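Side-chain contacts in glutaredoxin (Methanosarcina mazei, PDB 3NZN), which probably catalyses thiol-disulfide exchange, as glutaredoxins and NrdH-type redoxins of the thioredoxin superfamily do: residues C32-C35 with K36-K39; Y51-V54 with D55-E58; E64-E67 with E68-F72. One frame throughout, in Å; residues are numbered along the deposited sequence.

Interaction 1. Residues C32-C35 with K36-K39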
loop_
_atom_site.group_PDB
_atom_site.type_symbol
_atom_site.label_atom_id
_atom_site.label_comp_id
_atom_site.label_asym_id
_atom_site.label_seq_id
_atom_site.Cartn_x
_atom_site.Cartn_y
_atom_site.Cartn_z
ATOM N N CYS A 32 2.680 -3.628 12.475
ATOM C CA CYS A 32 2.834 -5.009 12.054
ATOM C C CYS A 32 3.542 -5.705 13.240
ATOM O O CYS A 32 4.725 -5.551 13.481
ATOM C CB CYS A 32 3.675 -5.124 10.800
ATOM S SG CYS A 32 4.344 -6.675 10.294
ATOM N N VAL A 33 2.769 -6.468 13.983
ATOM C CA VAL A 33 3.268 -7.203 15.176
ATOM C C VAL A 33 4.391 -8.121 14.850
ATOM O O VAL A 33 5.341 -8.222 15.624
ATOM C CB VAL A 33 2.045 -7.982 15.796
ATOM C CG1 VAL A 33 2.470 -9.036 16.728
ATOM C CG2 VAL A 33 1.051 -7.018 16.434
ATOM N N TRP A 34 4.331 -8.820 13.742
ATOM C CA TRP A 34 5.381 -9.726 13.396
ATOM C C TRP A 34 6.643 -9.051 12.924
ATOM O O TRP A 34 7.741 -9.587 13.073
ATOM C CB TRP A 34 4.896 -10.807 12.489
ATOM C CG TRP A 34 3.832 -11.661 13.091
ATOM C CD1 TRP A 34 2.506 -11.611 12.836
ATOM C CD2 TRP A 34 4.063 -12.743 13.998
ATOM N NE1 TRP A 34 1.867 -12.596 13.544
ATOM C CE2 TRP A 34 2.798 -13.274 14.284
ATOM C CE3 TRP A 34 5.191 -13.254 14.664
ATOM C CZ2 TRP A 34 2.641 -14.341 15.134
ATOM C CZ3 TRP A 34 5.016 -14.353 15.476
ATOM C CH2 TRP A 34 3.768 -14.879 15.700
ATOM N N CYS A 35 6.480 -7.866 12.335
ATOM C CA CYS A 35 7.620 -7.043 11.984
ATOM C C CYS A 35 8.313 -6.629 13.249
ATOM O O CYS A 35 9.557 -6.684 13.353
ATOM C CB CYS A 35 7.237 -5.842 11.187
ATOM S SG CYS A 35 6.463 -6.136 9.603
ATOM N N LYS A 36 7.568 -6.233 14.277
ATOM C CA LYS A 36 8.193 -5.808 15.522
ATOM C C LYS A 36 8.910 -6.986 16.206
ATOM O O LYS A 36 9.995 -6.831 16.757
ATOM C CB LYS A 36 7.138 -5.218 16.420
ATOM C CG LYS A 36 6.550 -3.890 16.124
ATOM C CD LYS A 36 7.474 -2.747 15.507
ATOM C CE LYS A 36 6.686 -1.952 14.410
ATOM N NZ LYS A 36 6.439 -2.841 13.201
ATOM N N LYS A 37 8.327 -8.165 16.111
ATOM C CA LYS A 37 8.957 -9.325 16.695
ATOM C C LYS A 37 10.249 -9.658 15.943
ATOM O O LYS A 37 11.242 -10.104 16.557
ATOM C CB LYS A 37 8.063 -10.553 16.591
ATOM C CG LYS A 37 6.908 -10.667 17.499
ATOM C CD LYS A 37 6.785 -12.064 18.143
ATOM C CE LYS A 37 5.704 -12.088 19.321
ATOM N NZ LYS A 37 6.249 -11.855 20.786
ATOM N N THR A 38 10.295 -9.508 14.636
ATOM C CA THR A 38 11.508 -9.665 13.863
ATOM C C THR A 38 12.548 -8.657 14.194
ATOM O O THR A 38 13.752 -9.048 14.397
ATOM C CB THR A 38 11.150 -9.579 12.355
ATOM O OG1 THR A 38 10.151 -10.584 12.049
ATOM C CG2 THR A 38 12.393 -9.817 11.493
ATOM N N LYS A 39 12.214 -7.389 14.347
ATOM C CA LYS A 39 13.123 -6.393 14.798
ATOM C C LYS A 39 13.717 -6.755 16.167
ATOM O O LYS A 39 14.899 -6.574 16.370
ATOM C CB LYS A 39 12.461 -5.027 14.746
ATOM C CG LYS A 39 13.234 -3.900 15.172
ATOM C CD LYS A 39 12.556 -2.544 14.911
ATOM C CE LYS A 39 13.367 -1.405 15.457
ATOM N NZ LYS A 39 13.165 -1.326 16.955
#

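Interaction 2. Residues Y51-V54 with D55-E58. With SO4 (sulfate ion), chain F.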
loop_
_atom_site.group_PDB
_atom_site.type_symbol
_atom_site.label_atom_id
_atom_site.label_comp_id
_atom_site.label_asym_id
_atom_site.label_seq_id
_atom_site.Cartn_x
_atom_site.Cartn_y
_atom_site.Cartn_z
ATOM N N TYR A 51 16.331 -1.354 9.124
ATOM C CA TYR A 51 14.876 -1.615 8.948
ATOM C C TYR A 51 14.241 -0.353 8.290
ATOM O O TYR A 51 14.726 0.729 8.410
ATOM C CB TYR A 51 14.214 -2.045 10.191
ATOM C CG TYR A 51 14.163 -1.061 11.280
ATOM C CD1 TYR A 51 13.051 -0.226 11.409
ATOM C CD2 TYR A 51 15.254 -0.821 12.113
ATOM C CE1 TYR A 51 12.998 0.703 12.379
ATOM C CE2 TYR A 51 15.198 0.130 13.113
ATOM C CZ TYR A 51 14.057 0.892 13.218
ATOM O OH TYR A 51 13.958 1.854 14.166
ATOM N N VAL A 52 13.171 -0.699 7.562
ATOM C CA VAL A 52 12.385 0.341 6.796
ATOM C C VAL A 52 10.938 0.017 7.037
ATOM O O VAL A 52 10.474 -1.082 6.904
ATOM C CB VAL A 52 12.699 0.183 5.300
ATOM C CG1 VAL A 52 11.851 1.165 4.451
ATOM C CG2 VAL A 52 14.207 0.435 5.047
ATOM N N TYR A 53 10.178 1.141 7.375
ATOM C CA TYR A 53 8.742 1.028 7.478
ATOM C C TYR A 53 8.105 1.545 6.172
ATOM O O TYR A 53 8.094 2.808 5.944
ATOM C CB TYR A 53 8.228 1.828 8.661
ATOM C CG TYR A 53 8.625 1.253 10.007
ATOM C CD1 TYR A 53 8.629 -0.119 10.238
ATOM C CD2 TYR A 53 8.979 2.066 11.042
ATOM C CE1 TYR A 53 8.998 -0.625 11.471
ATOM C CE2 TYR A 53 9.366 1.545 12.307
ATOM C CZ TYR A 53 9.369 0.217 12.473
ATOM O OH TYR A 53 9.787 -0.305 13.703
ATOM N N VAL A 54 7.761 0.688 5.323
ATOM C CA VAL A 54 7.405 1.031 3.952
ATOM C C VAL A 54 6.081 1.953 3.988
ATOM O O VAL A 54 6.042 2.867 3.104
ATOM C CB VAL A 54 7.146 -0.194 3.114
ATOM C CG1 VAL A 54 6.634 0.116 1.756
ATOM C CG2 VAL A 54 8.480 -1.027 2.922
ATOM N N ASP A 55 5.246 1.748 4.914
ATOM C CA ASP A 55 4.035 2.581 4.964
ATOM C C ASP A 55 4.338 3.959 5.416
ATOM O O ASP A 55 3.434 4.831 5.292
ATOM C CB ASP A 55 3.067 1.992 5.920
ATOM C CG ASP A 55 3.590 1.905 7.323
ATOM O OD1 ASP A 55 4.689 1.340 7.561
ATOM O OD2 ASP A 55 2.910 2.246 8.275
ATOM N N ARG A 56 5.519 4.328 5.884
ATOM C CA ARG A 56 5.911 5.649 6.253
ATOM C C ARG A 56 6.700 6.361 5.189
ATOM O O ARG A 56 7.131 7.454 5.382
ATOM C CB ARG A 56 6.620 5.662 7.610
ATOM C CG ARG A 56 5.659 5.345 8.694
ATOM C CD ARG A 56 6.175 5.552 10.014
ATOM N NE ARG A 56 5.140 5.406 11.033
ATOM C CZ ARG A 56 5.503 5.177 12.301
ATOM N NH1 ARG A 56 6.770 5.177 12.604
ATOM N NH2 ARG A 56 4.594 5.001 13.245
ATOM N N LEU A 57 6.895 5.705 4.068
ATOM C CA LEU A 57 7.623 6.321 2.965
ATOM C C LEU A 57 6.654 6.978 2.012
ATOM O O LEU A 57 5.523 6.550 1.904
ATOM C CB LEU A 57 8.469 5.280 2.266
ATOM C CG LEU A 57 9.546 4.555 3.060
ATOM C CD1 LEU A 57 10.113 3.456 2.199
ATOM C CD2 LEU A 57 10.646 5.533 3.562
ATOM N N GLU A 58 7.211 7.852 1.182
ATOM C CA GLU A 58 6.539 8.660 0.243
ATOM C C GLU A 58 7.233 8.626 -1.100
ATOM O O GLU A 58 8.421 8.462 -1.139
ATOM C CB GLU A 58 6.589 10.123 0.751
ATOM C CG GLU A 58 5.659 10.407 1.923
ATOM C CD GLU A 58 6.352 10.512 3.269
ATOM O OE1 GLU A 58 7.269 11.410 3.528
ATOM O OE2 GLU A 58 5.919 9.711 4.102
HETATM S S SO4 F . 16.025 3.145 16.622
HETATM O O1 SO4 F . 17.201 4.057 16.368
HETATM O O2 SO4 F . 16.231 2.468 17.905
HETATM O O3 SO4 F . 14.837 3.867 16.668
HETATM O O4 SO4 F . 16.161 2.162 15.498
#

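Interaction 3. Residues E64-E67 with E68-F72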
loop_
_atom_site.group_PDB
_atom_site.type_symbol
_atom_site.label_atom_id
_atom_site.label_comp_id
_atom_site.label_asym_id
_atom_site.label_seq_id
_atom_site.Cartn_x
_atom_site.Cartn_y
_atom_site.Cartn_z
ATOM N N GLU A 64 10.523 2.669 -4.668
ATOM C CA GLU A 64 11.739 1.937 -4.702
ATOM C C GLU A 64 11.761 0.813 -3.621
ATOM O O GLU A 64 12.236 -0.301 -3.833
ATOM C CB GLU A 64 12.919 2.800 -4.530
ATOM C CG GLU A 64 13.198 3.696 -5.691
ATOM C CD GLU A 64 14.112 4.891 -5.404
ATOM O OE1 GLU A 64 14.522 5.135 -4.288
ATOM O OE2 GLU A 64 14.453 5.620 -6.344
ATOM N N ALA A 65 11.190 1.066 -2.448
ATOM C CA ALA A 65 11.135 0.047 -1.402
ATOM C C ALA A 65 10.257 -1.090 -1.830
ATOM O O ALA A 65 10.616 -2.269 -1.615
ATOM C CB ALA A 65 10.713 0.677 -0.075
ATOM N N VAL A 66 9.068 -0.793 -2.386
ATOM C CA VAL A 66 8.196 -1.837 -2.818
ATOM C C VAL A 66 8.840 -2.650 -3.913
ATOM O O VAL A 66 8.694 -3.867 -3.947
ATOM C CB VAL A 66 6.809 -1.286 -3.213
ATOM C CG1 VAL A 66 6.045 -2.356 -3.957
ATOM C CG2 VAL A 66 6.111 -0.736 -1.932
ATOM N N GLU A 67 9.504 -1.996 -4.860
ATOM C CA GLU A 67 10.167 -2.754 -5.893
ATOM C C GLU A 67 11.235 -3.657 -5.320
ATOM O O GLU A 67 11.424 -4.778 -5.836
ATOM C CB GLU A 67 10.818 -1.805 -6.894
ATOM C CG GLU A 67 9.898 -1.035 -7.741
ATOM C CD GLU A 67 10.530 0.191 -8.492
ATOM O OE1 GLU A 67 11.647 0.728 -8.196
ATOM O OE2 GLU A 67 9.823 0.719 -9.357
ATOM N N GLU A 68 11.974 -3.208 -4.319
ATOM C CA GLU A 68 12.975 -4.073 -3.712
ATOM C C GLU A 68 12.336 -5.304 -3.030
ATOM O O GLU A 68 12.835 -6.410 -3.170
ATOM C CB GLU A 68 13.789 -3.271 -2.736
ATOM C CG GLU A 68 14.804 -4.099 -1.961
ATOM C CD GLU A 68 16.015 -4.520 -2.744
ATOM O OE1 GLU A 68 16.136 -4.215 -3.966
ATOM O OE2 GLU A 68 16.937 -5.173 -2.097
ATOM N N VAL A 69 11.280 -5.085 -2.261
ATOM C CA VAL A 69 10.573 -6.178 -1.665
ATOM C C VAL A 69 10.061 -7.123 -2.741
ATOM O O VAL A 69 10.201 -8.305 -2.671
ATOM C CB VAL A 69 9.426 -5.677 -0.782
ATOM C CG1 VAL A 69 8.595 -6.819 -0.300
ATOM C CG2 VAL A 69 9.982 -4.908 0.383
ATOM N N ARG A 70 9.426 -6.579 -3.802
ATOM C CA ARG A 70 8.869 -7.460 -4.808
ATOM C C ARG A 70 9.903 -8.354 -5.507
ATOM O O ARG A 70 9.648 -9.424 -5.807
ATOM C CB ARG A 70 8.123 -6.589 -5.856
ATOM C CG ARG A 70 7.459 -7.394 -6.926
ATOM C CD ARG A 70 6.660 -6.403 -7.907
ATOM N NE ARG A 70 5.379 -5.966 -7.301
ATOM C CZ ARG A 70 5.015 -4.730 -7.080
ATOM N NH1 ARG A 70 3.863 -4.493 -6.511
ATOM N NH2 ARG A 70 5.751 -3.760 -7.398
ATOM N N ARG A 71 11.067 -7.792 -5.700
ATOM C CA ARG A 71 12.187 -8.552 -6.316
ATOM C C ARG A 71 12.479 -9.869 -5.560
ATOM O O ARG A 71 12.681 -10.889 -6.153
ATOM C CB ARG A 71 13.448 -7.713 -6.383
ATOM C CG ARG A 71 14.708 -8.466 -6.766
ATOM C CD ARG A 71 15.895 -7.557 -6.676
ATOM N NE ARG A 71 17.149 -8.274 -6.565
ATOM C CZ ARG A 71 18.275 -7.662 -6.318
ATOM N NH1 ARG A 71 18.301 -6.371 -6.175
ATOM N NH2 ARG A 71 19.382 -8.377 -6.200
ATOM N N PHE A 72 12.449 -9.773 -4.224
ATOM C CA PHE A 72 12.817 -10.866 -3.358
ATOM C C PHE A 72 11.602 -11.647 -2.844
ATOM O O PHE A 72 11.705 -12.751 -2.319
ATOM C CB PHE A 72 13.587 -10.353 -2.164
ATOM C CG PHE A 72 15.043 -10.055 -2.515
ATOM C CD1 PHE A 72 15.961 -11.059 -2.538
ATOM C CD2 PHE A 72 15.475 -8.805 -2.736
ATOM C CE1 PHE A 72 17.275 -10.824 -2.870
ATOM C CE2 PHE A 72 16.843 -8.582 -3.065
ATOM C CZ PHE A 72 17.692 -9.599 -3.054
#

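Interaction 1. Residues C32-C35 with K36-K39
Lys-36 curls back toward the start of its own helix and meets the carbonyl oxygen of Cys-32 twice, once with its backbone N (3.0 Å from N to O) and once with NZ (3.2 Å to the same O). The backbone donor lies in the carbonyl plane, whereas the ammonium comes in tilted out of it. Bends at chi2, chi3 and chi4 fold the chain into this hook, with chi2 at only -36°; NZ ends 3.7 Å from Cys-35 CB and also bonds the carbonyl of Leu-29, so that two carbonyl oxygens, of Cys-32 and Leu-29, hold the ammonium group. Two residues further on, Thr-38 does the same to a second carbonyl, that of Trp-34. Its OG1 stands anti to the carbonyl carbon, chi1 -57°, and donates to Trp-34 O at 2.8 Å, while Thr-38 N reaches that oxygen from the opposite face of the carbonyl plane. Trp-34 and Lys-37 run side by side in the same direction, the lysine CD coming obliquely to the six-membered part of the indole, 3.9 Å from CZ3. The indole and Cys-32 also pack against another subunit, on Asn-2 and Val-4 respectively. Cys-32 occupies the N-cap position and its SG is joined to Cys-35 SG in a disulfide. A CxxC pair opening a helix in this way is the redox motif of the thioredoxin fold.

Interaction 2. Residues Y51-V54 with D55-E58
Tyr-53, Val-54 and Leu-57 give up the most surface where the strand turns into a short 3-10 segment. Tyr-53 O accepts the backbone N of Arg-56 at 3.0 Å, and Val-54 O that of Leu-57 at 3.1 Å; both donors sit above the carbonyl planes, in keeping with the i to i+3 bonding of a 3-10 turn. The tyrosine ring and arginine guanidinium leave the turn side by side, their planes 83° apart and NH1 obliquely 4.1 Å from CD2; NH1 is hydrogen-bonded to the carbonyl of Lys-10. Asp-55 OD1 comes within 3.7 Å of Tyr-53 CB, its carboxylate turned back by a chi1 of 61°, while OD2 bonds Ser-30. Leu-57 crosses Val-52 at about a right angle, CD1 resting 3.7 Å from CG1. Tyr-51 lays CD1 over one face of the Tyr-53 ring, and its OH, also bonded to Lys-10 NZ, donates to O4 of a sulfate, probably from the crystallisation liquor, at the ring edge. Val-54 packs on Ala-65 and Val-66, and Leu-57 on Ala-65, of helix 59-72, Val-52 on strand 24-28 and the two tyrosines on helix 33-45, so the strand end lies between the two helices.

Interaction 3. Residues E64-E67 with E68-F72
Val-66 and Arg-70, one turn apart on helix 59-72, make the side-chain contact here: the valine CG1 lies 3.7 Å from the arginine NH2, and the two side chains cross obliquely. The arginine chain runs out extended as far as CD and then bends at chi3 (-78°), which brings the guanidinium back beside the valine methyl, turned neither flat nor edge-on to it. The tightly packed part is the inner side of the helix. Val-69 places CG2 3.4 Å from Ala-65 O, the same oxygen that accepts its backbone N at 3.0 Å in a nearly straight bond of 172°. Ala-65 and Val-69 both rest on Tyr-27, and Val-69 continues onto Phe-78 and Thr-80 of strand 77-83, while Val-66 meets Val-54.

The outer side is loose. Glu-64 and Glu-67 extend away from the rest of the contact into exposed positions, and Glu-67 OE2 remains 6.4 Å from Arg-70 NH2, too far for an ion pair. Glu-68 and Phe-72 border this side but also pack on the sheet, both on Ile-82 and Glu-68 on Tyr-27 as well. Glu-68 bends at chi2 (74°), and its OE1 faces Arg-71 NH1 in a long salt bridge of 3.8 Å. Phe-72 CE2 lies 3.5 Å above one face of the Arg-71 guanidinium, toward its rim, and the phenyl ring presents its edge to Glu-68 O. Long, weak ion pairs link Arg-71 to Asp-85, and Arg-70 to Glu-62 and Glu-63 of a neighbouring subunit.

Buried Ala-65, Val-66 and Val-69 thus define the inner side, the backbone bonds run along the whole helix, and the outer charges interact at long range. Glu-67 and Glu-63 of the same chain bring like charges close together, which would tend to raise the pKa of one carboxylate, while the nearby arginines probably offset part of that negative field.

Overall arrangement
Interactions 1, 2 and 3 follow one another along the chain, and interaction 2 touches both of the others. Toward interaction 1, Lys-39 CE packs 3.3 Å from Tyr-51 CZ and Lys-36 CE lies 3.6 Å from Tyr-53 OH, joining helix 33-45 to the strand that follows it. Toward interaction 3, Leu-57 CD1 meets Ala-65 CB at 3.6 Å, with Val-54 against Val-66 beside it. Interactions 1 and 3 do not touch; their nearest atoms are about 10 Å apart. The Cys-32–Cys-35 disulfide belongs to interaction 1 alone, though Tyr-53 lies near it, while the sulfate held by Tyr-51 is also bound by Lys-10 and His-15.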